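PDB 4F1J: thrombospondin related anonymous protein from Plasmodium falciparum, which is a surface adhesion protein of the malaria parasite, represented here by its von Willebrand factor A domain, which binds magnesium and probably helps in attachment to host ligands. Local coordinates for residues A[10-15]-A[34-39]; A[30-35]-A[119-124]. All blocks are in the same frame, centred on the assembly; numbering follows the deposited sequence.

Contact 1: A[10-15]-A[34-39]. With EDO (1,2-ethanediol), chain J.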
loop_
_atom_site.group_PDB
_atom_site.type_symbol
_atom_site.label_atom_id
_atom_site.label_comp_id
_atom_site.label_asym_id
_atom_site.label_seq_id
_atom_site.Cartn_x
_atom_site.Cartn_y
_atom_site.Cartn_z
ATOM N N LEU A 10 3.130 -8.735 -1.782
ATOM C CA LEU A 10 2.309 -7.592 -1.354
ATOM C C LEU A 10 3.182 -6.345 -1.399
ATOM O O LEU A 10 4.210 -6.277 -0.738
ATOM C CB LEU A 10 1.727 -7.822 0.050
ATOM C CG LEU A 10 0.638 -6.877 0.545
ATOM C CD1 LEU A 10 -0.128 -7.468 1.730
ATOM C CD2 LEU A 10 1.253 -5.493 0.925
ATOM N N TYR A 11 2.782 -5.407 -2.245
ATOM C CA TYR A 11 3.508 -4.184 -2.511
ATOM C C TYR A 11 2.824 -3.040 -1.769
ATOM O O TYR A 11 1.795 -2.464 -2.216
ATOM C CB TYR A 11 3.581 -3.848 -4.014
ATOM C CG TYR A 11 4.117 -4.956 -4.878
ATOM C CD1 TYR A 11 3.291 -5.993 -5.312
ATOM C CD2 TYR A 11 5.435 -5.006 -5.226
ATOM C CE1 TYR A 11 3.796 -7.033 -6.083
ATOM C CE2 TYR A 11 5.943 -6.024 -6.002
ATOM C CZ TYR A 11 5.117 -7.034 -6.443
ATOM O OH TYR A 11 5.670 -8.071 -7.192
ATOM N N LEU A 12 3.415 -2.711 -0.629
ATOM C CA LEU A 12 2.949 -1.596 0.199
ATOM C C LEU A 12 3.515 -0.260 -0.337
ATOM O O LEU A 12 4.741 -0.060 -0.363
ATOM C CB LEU A 12 3.356 -1.832 1.667
ATOM C CG LEU A 12 2.989 -0.705 2.635
ATOM C CD1 LEU A 12 1.483 -0.476 2.705
ATOM C CD2 LEU A 12 3.606 -1.040 4.042
ATOM N N LEU A 13 2.629 0.655 -0.760
ATOM C CA LEU A 13 3.043 1.944 -1.302
ATOM C C LEU A 13 2.531 2.991 -0.332
ATOM O O LEU A 13 1.317 3.200 -0.208
ATOM C CB LEU A 13 2.459 2.206 -2.713
ATOM C CG LEU A 13 2.513 1.085 -3.744
ATOM C CD1 LEU A 13 2.158 1.586 -5.137
ATOM C CD2 LEU A 13 3.806 0.306 -3.788
ATOM N N MET A 14 3.464 3.640 0.364
ATOM C CA MET A 14 3.105 4.510 1.493
ATOM C C MET A 14 3.363 5.977 1.135
ATOM O O MET A 14 4.498 6.391 0.986
ATOM C CB MET A 14 3.908 4.088 2.718
ATOM C CG MET A 14 3.613 4.888 3.944
ATOM S SD MET A 14 4.556 4.231 5.332
ATOM C CE MET A 14 3.830 5.142 6.717
ATOM N N ASP A 15 2.277 6.719 0.953
ATOM C CA ASP A 15 2.293 8.153 0.685
ATOM C C ASP A 15 3.034 8.840 1.833
ATOM O O ASP A 15 2.713 8.602 3.003
ATOM C CB ASP A 15 0.838 8.577 0.591
ATOM C CG ASP A 15 0.607 10.077 0.388
ATOM O OD1 ASP A 15 1.411 10.930 0.816
ATOM O OD2 ASP A 15 -0.487 10.352 -0.140
ATOM N N MET A 34 3.002 -0.165 10.563
ATOM C CA MET A 34 3.375 -1.246 11.482
ATOM C C MET A 34 2.243 -2.250 11.766
ATOM O O MET A 34 2.457 -3.487 11.675
ATOM C CB MET A 34 3.975 -0.660 12.768
ATOM C CG MET A 34 5.309 -0.037 12.488
ATOM S SD MET A 34 6.073 0.738 13.929
ATOM C CE MET A 34 6.745 -0.711 14.734
ATOM N N LYS A 35 1.066 -1.740 12.111
ATOM C CA LYS A 35 -0.099 -2.568 12.365
ATOM C C LYS A 35 -0.535 -3.316 11.094
ATOM O O LYS A 35 -0.978 -4.442 11.163
ATOM C CB LYS A 35 -1.260 -1.731 12.933
ATOM C CG LYS A 35 -2.424 -2.581 13.433
ATOM C CD LYS A 35 -3.269 -1.888 14.440
ATOM C CE LYS A 35 -4.431 -2.793 14.899
ATOM N NZ LYS A 35 -5.298 -2.161 15.939
ATOM N N LEU A 36 -0.395 -2.701 9.929
ATOM C CA LEU A 36 -0.748 -3.371 8.680
ATOM C C LEU A 36 0.124 -4.612 8.518
ATOM O O LEU A 36 -0.387 -5.726 8.258
ATOM C CB LEU A 36 -0.544 -2.399 7.509
ATOM C CG LEU A 36 -0.811 -2.908 6.084
ATOM C CD1 LEU A 36 -1.022 -1.668 5.215
ATOM C CD2 LEU A 36 0.275 -3.810 5.441
ATOM N N ILE A 37 1.424 -4.428 8.721
ATOM C CA ILE A 37 2.395 -5.518 8.623
ATOM C C ILE A 37 2.103 -6.607 9.642
ATOM O O ILE A 37 2.241 -7.797 9.347
ATOM C CB ILE A 37 3.826 -4.982 8.710
ATOM C CG1 ILE A 37 4.134 -4.245 7.397
ATOM C CG2 ILE A 37 4.854 -6.115 9.028
ATOM C CD1 ILE A 37 5.342 -3.341 7.431
ATOM N N GLN A 38 1.608 -6.215 10.812
ATOM C CA GLN A 38 1.172 -7.218 11.793
ATOM C C GLN A 38 -0.013 -8.097 11.340
ATOM O O GLN A 38 -0.246 -9.142 11.934
ATOM C CB GLN A 38 0.841 -6.557 13.115
ATOM C CG GLN A 38 2.066 -6.044 13.789
ATOM C CD GLN A 38 1.760 -5.307 15.055
ATOM O OE1 GLN A 38 0.794 -4.547 15.126
ATOM N NE2 GLN A 38 2.589 -5.521 16.075
ATOM N N GLN A 39 -0.743 -7.681 10.298
ATOM C CA GLN A 39 -1.834 -8.459 9.755
ATOM C C GLN A 39 -1.364 -9.525 8.778
ATOM O O GLN A 39 -2.191 -10.253 8.272
ATOM C CB GLN A 39 -2.840 -7.570 9.014
ATOM C CG GLN A 39 -3.362 -6.355 9.824
ATOM C CD GLN A 39 -3.834 -6.736 11.207
ATOM O OE1 GLN A 39 -4.717 -7.597 11.363
ATOM N NE2 GLN A 39 -3.270 -6.094 12.224
HETATM C C1 EDO J . -0.972 8.416 4.232
HETATM O O1 EDO J . -0.388 9.415 3.390
HETATM C C2 EDO J . 0.078 7.852 5.184
HETATM O O2 EDO J . 1.119 7.170 4.500
#

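Contact 2: A[30-35]-A[119-124]. With MG (magnesium ion), chain C.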
loop_
_atom_site.group_PDB
_atom_site.type_symbol
_atom_site.label_atom_id
_atom_site.label_comp_id
_atom_site.label_asym_id
_atom_site.label_seq_id
_atom_site.Cartn_x
_atom_site.Cartn_y
_atom_site.Cartn_z
ATOM N N VAL A 30 3.224 6.013 10.587
ATOM C CA VAL A 30 4.210 4.967 10.861
ATOM C C VAL A 30 3.590 3.811 11.673
ATOM O O VAL A 30 3.721 2.654 11.286
ATOM C CB VAL A 30 5.544 5.537 11.441
ATOM C CG1 VAL A 30 6.417 4.439 12.025
ATOM C CG2 VAL A 30 6.314 6.296 10.314
ATOM N N PRO A 31 2.917 4.113 12.799
ATOM C CA PRO A 31 2.177 3.056 13.511
ATOM C C PRO A 31 1.138 2.303 12.681
ATOM O O PRO A 31 0.909 1.112 12.931
ATOM C CB PRO A 31 1.522 3.802 14.667
ATOM C CG PRO A 31 2.431 4.964 14.921
ATOM C CD PRO A 31 2.912 5.387 13.553
ATOM N N LEU A 32 0.518 2.971 11.712
ATOM C CA LEU A 32 -0.465 2.314 10.841
ATOM C C LEU A 32 0.214 1.278 9.938
ATOM O O LEU A 32 -0.295 0.161 9.787
ATOM C CB LEU A 32 -1.164 3.330 9.972
ATOM C CG LEU A 32 -2.060 2.821 8.849
ATOM C CD1 LEU A 32 -3.191 1.987 9.415
ATOM C CD2 LEU A 32 -2.595 4.021 8.030
ATOM N N ALA A 33 1.326 1.668 9.317
ATOM C CA ALA A 33 2.117 0.753 8.474
ATOM C C ALA A 33 2.586 -0.436 9.327
ATOM O O ALA A 33 2.583 -1.580 8.882
ATOM C CB ALA A 33 3.313 1.479 7.867
ATOM N N MET A 34 3.002 -0.165 10.563
ATOM C CA MET A 34 3.375 -1.246 11.482
ATOM C C MET A 34 2.243 -2.250 11.766
ATOM O O MET A 34 2.457 -3.487 11.675
ATOM C CB MET A 34 3.975 -0.660 12.768
ATOM C CG MET A 34 5.309 -0.037 12.488
ATOM S SD MET A 34 6.073 0.738 13.929
ATOM C CE MET A 34 6.745 -0.711 14.734
ATOM N N LYS A 35 1.066 -1.740 12.111
ATOM C CA LYS A 35 -0.099 -2.568 12.365
ATOM C C LYS A 35 -0.535 -3.316 11.094
ATOM O O LYS A 35 -0.978 -4.442 11.163
ATOM C CB LYS A 35 -1.260 -1.731 12.933
ATOM C CG LYS A 35 -2.424 -2.581 13.433
ATOM C CD LYS A 35 -3.269 -1.888 14.440
ATOM C CE LYS A 35 -4.431 -2.793 14.899
ATOM N NZ LYS A 35 -5.298 -2.161 15.939
ATOM N N VAL A 119 -1.055 -2.476 -1.999
ATOM C CA VAL A 119 -1.827 -1.774 -0.978
ATOM C C VAL A 119 -1.261 -0.383 -0.811
ATOM O O VAL A 119 -0.065 -0.220 -0.485
ATOM C CB VAL A 119 -1.807 -2.488 0.357
ATOM C CG1 VAL A 119 -2.600 -1.678 1.369
ATOM C CG2 VAL A 119 -2.418 -3.889 0.202
ATOM N N ILE A 120 -2.107 0.605 -1.116
ATOM C CA ILE A 120 -1.741 2.021 -1.073
ATOM C C ILE A 120 -2.294 2.639 0.227
ATOM O O ILE A 120 -3.481 2.520 0.510
ATOM C CB ILE A 120 -2.319 2.778 -2.291
ATOM C CG1 ILE A 120 -1.640 2.355 -3.594
ATOM C CG2 ILE A 120 -2.166 4.277 -2.075
ATOM C CD1 ILE A 120 -2.551 2.464 -4.861
ATOM N N LEU A 121 -1.438 3.306 0.998
ATOM C CA LEU A 121 -1.858 4.163 2.109
ATOM C C LEU A 121 -1.690 5.615 1.640
ATOM O O LEU A 121 -0.598 6.016 1.257
ATOM C CB LEU A 121 -1.017 3.901 3.356
ATOM C CG LEU A 121 -0.855 2.458 3.850
ATOM C CD1 LEU A 121 -0.022 2.459 5.151
ATOM C CD2 LEU A 121 -2.192 1.774 3.993
ATOM N N THR A 122 -2.781 6.384 1.577
ATOM C CA THR A 122 -2.664 7.742 1.010
ATOM C C THR A 122 -3.557 8.731 1.719
ATOM O O THR A 122 -4.617 8.379 2.183
ATOM C CB THR A 122 -2.958 7.734 -0.515
ATOM O OG1 THR A 122 -2.575 8.996 -1.118
ATOM C CG2 THR A 122 -4.423 7.392 -0.807
ATOM N N ASP A 123 -3.129 9.990 1.753
ATOM C CA ASP A 123 -3.962 11.072 2.310
ATOM C C ASP A 123 -4.339 12.118 1.253
ATOM O O ASP A 123 -4.756 13.228 1.601
ATOM C CB ASP A 123 -3.233 11.744 3.469
ATOM C CG ASP A 123 -2.290 12.850 3.036
ATOM O OD1 ASP A 123 -1.677 12.774 1.924
ATOM O OD2 ASP A 123 -2.114 13.770 3.859
ATOM N N GLY A 124 -4.168 11.773 -0.016
ATOM C CA GLY A 124 -4.395 12.732 -1.095
ATOM C C GLY A 124 -4.814 12.103 -2.401
ATOM O O GLY A 124 -5.110 10.907 -2.489
HETATM MG MG MG C . -0.962 14.279 0.718
HETATM O O HOH W 1 -2.806 15.117 0.570
HETATM O O HOH W 2 -1.073 12.808 -0.831
HETATM O O HOH W 3 -0.393 15.757 -0.468
#

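Contact 1: A[10-15]-A[34-39]
Leu12 and Ile37 set the spacing between strand 10-15 and the helical part of 34-39, their CA atoms being 9.3 Å apart; no hydrogen bond crosses that gap. Side chains fill it instead. Leu12 points at the helix from the strand, and Leu36 comes down from the helix, the two running past one another in opposite directions until CD1 of Leu12 lies 3.7 Å from CD1 of Leu36. With its CG anti to the backbone N (chi1 177°), Leu12 spreads its two methyls under two helix residues: CD2 is the branch turned to the isoleucine, 4.4 Å from CD1 of Ile37. Branched aliphatic residues suit this buried layer, since each offers several methyls and no polar atom. Leu36 also packs on Ile188 and Met192 of helix 184-200, and Ile37 on Leu76 and Ile79 of helix 72-80. Gln39 N bonds to Leu36 O, and Gln39 NE2 donates a hydrogen bond to Lys35 O at 3.0 Å, nearly straight at 160°. At the other end of the strand, both hydroxyls of an ethanediol, probably from the crystallisation liquor, hydrogen-bond to Asp15 O, O2 at 2.6 Å and O1 at 3.2 Å. Strand alternation sends Tyr11 and Leu13 to helix 94-106 on the opposite face, while Leu12 joins the first strand and helix of a beta-alpha-beta crossover in the Rossmann-like vWA fold.

Contact 2: A[30-35]-A[119-124]
No ring or planar amide lies among Leu32, Ala33 and Leu121, the three residues that touch; the flat group of these segments is the carboxylate of Asp123, where the strand has given way to a loop. It binds magnesium through one oxygen, OD1 at 2.1 Å, while OD2 is 3.4 Å from the metal and hydrogen-bonded elsewhere. Deeper in the domain, Leu121 rises from the strand with CG beside its backbone N (chi1 -51°), which brings CD1 up to the helix. There it meets Leu32 tip to tip, CD1 of Leu121 lying 4.2 Å from CD2 of Leu32. CD1 of Leu121 also rests 4.3 Å from CA of Ala33, whose short side chain lets the leucine approach the helix backbone. Phe149 of strand 145-151 touches both leucines, and Val184 and Ile188 of helix 184-200 flank Leu32. The loop after the strand belongs to the metal-ion-dependent adhesion site of vWA domains: Ser17 and Ser19 share the ion with Asp123, and three waters bring the ligands to six. Water 1 also donates to Asp123 O at 2.9 Å, tying the backbone to the coordination shell. Asp123 N is in turn held by Asp15 OD2, a second-shell carboxylate that helps to position this metal ligand. Gly124, with no side chain, follows Asp123 close to the magnesium ion.

Contacts 1 and 2 are 6 Å apart between centres and meet on one face of the sheet, where helix 22-38 spans two neighbouring parallel strands, 8-15 and 115-122. Along the chain the order is 10-15, then 30-35 and 34-39, overlapping at Met34 and Lys35, and much later 119-124. The helix thus packs on its own preceding strand and on one that arrives more than eighty residues afterwards. Leu36 CD1 of contact 1 lies 3.8 Å from Leu121 CD2 of contact 2, making one continuous apolar layer. At the strand ends, Asp15 OD2 and Thr122 OG1, 2.7 Å apart and probably hydrogen-bonded, link the two segments that lead into the magnesium site.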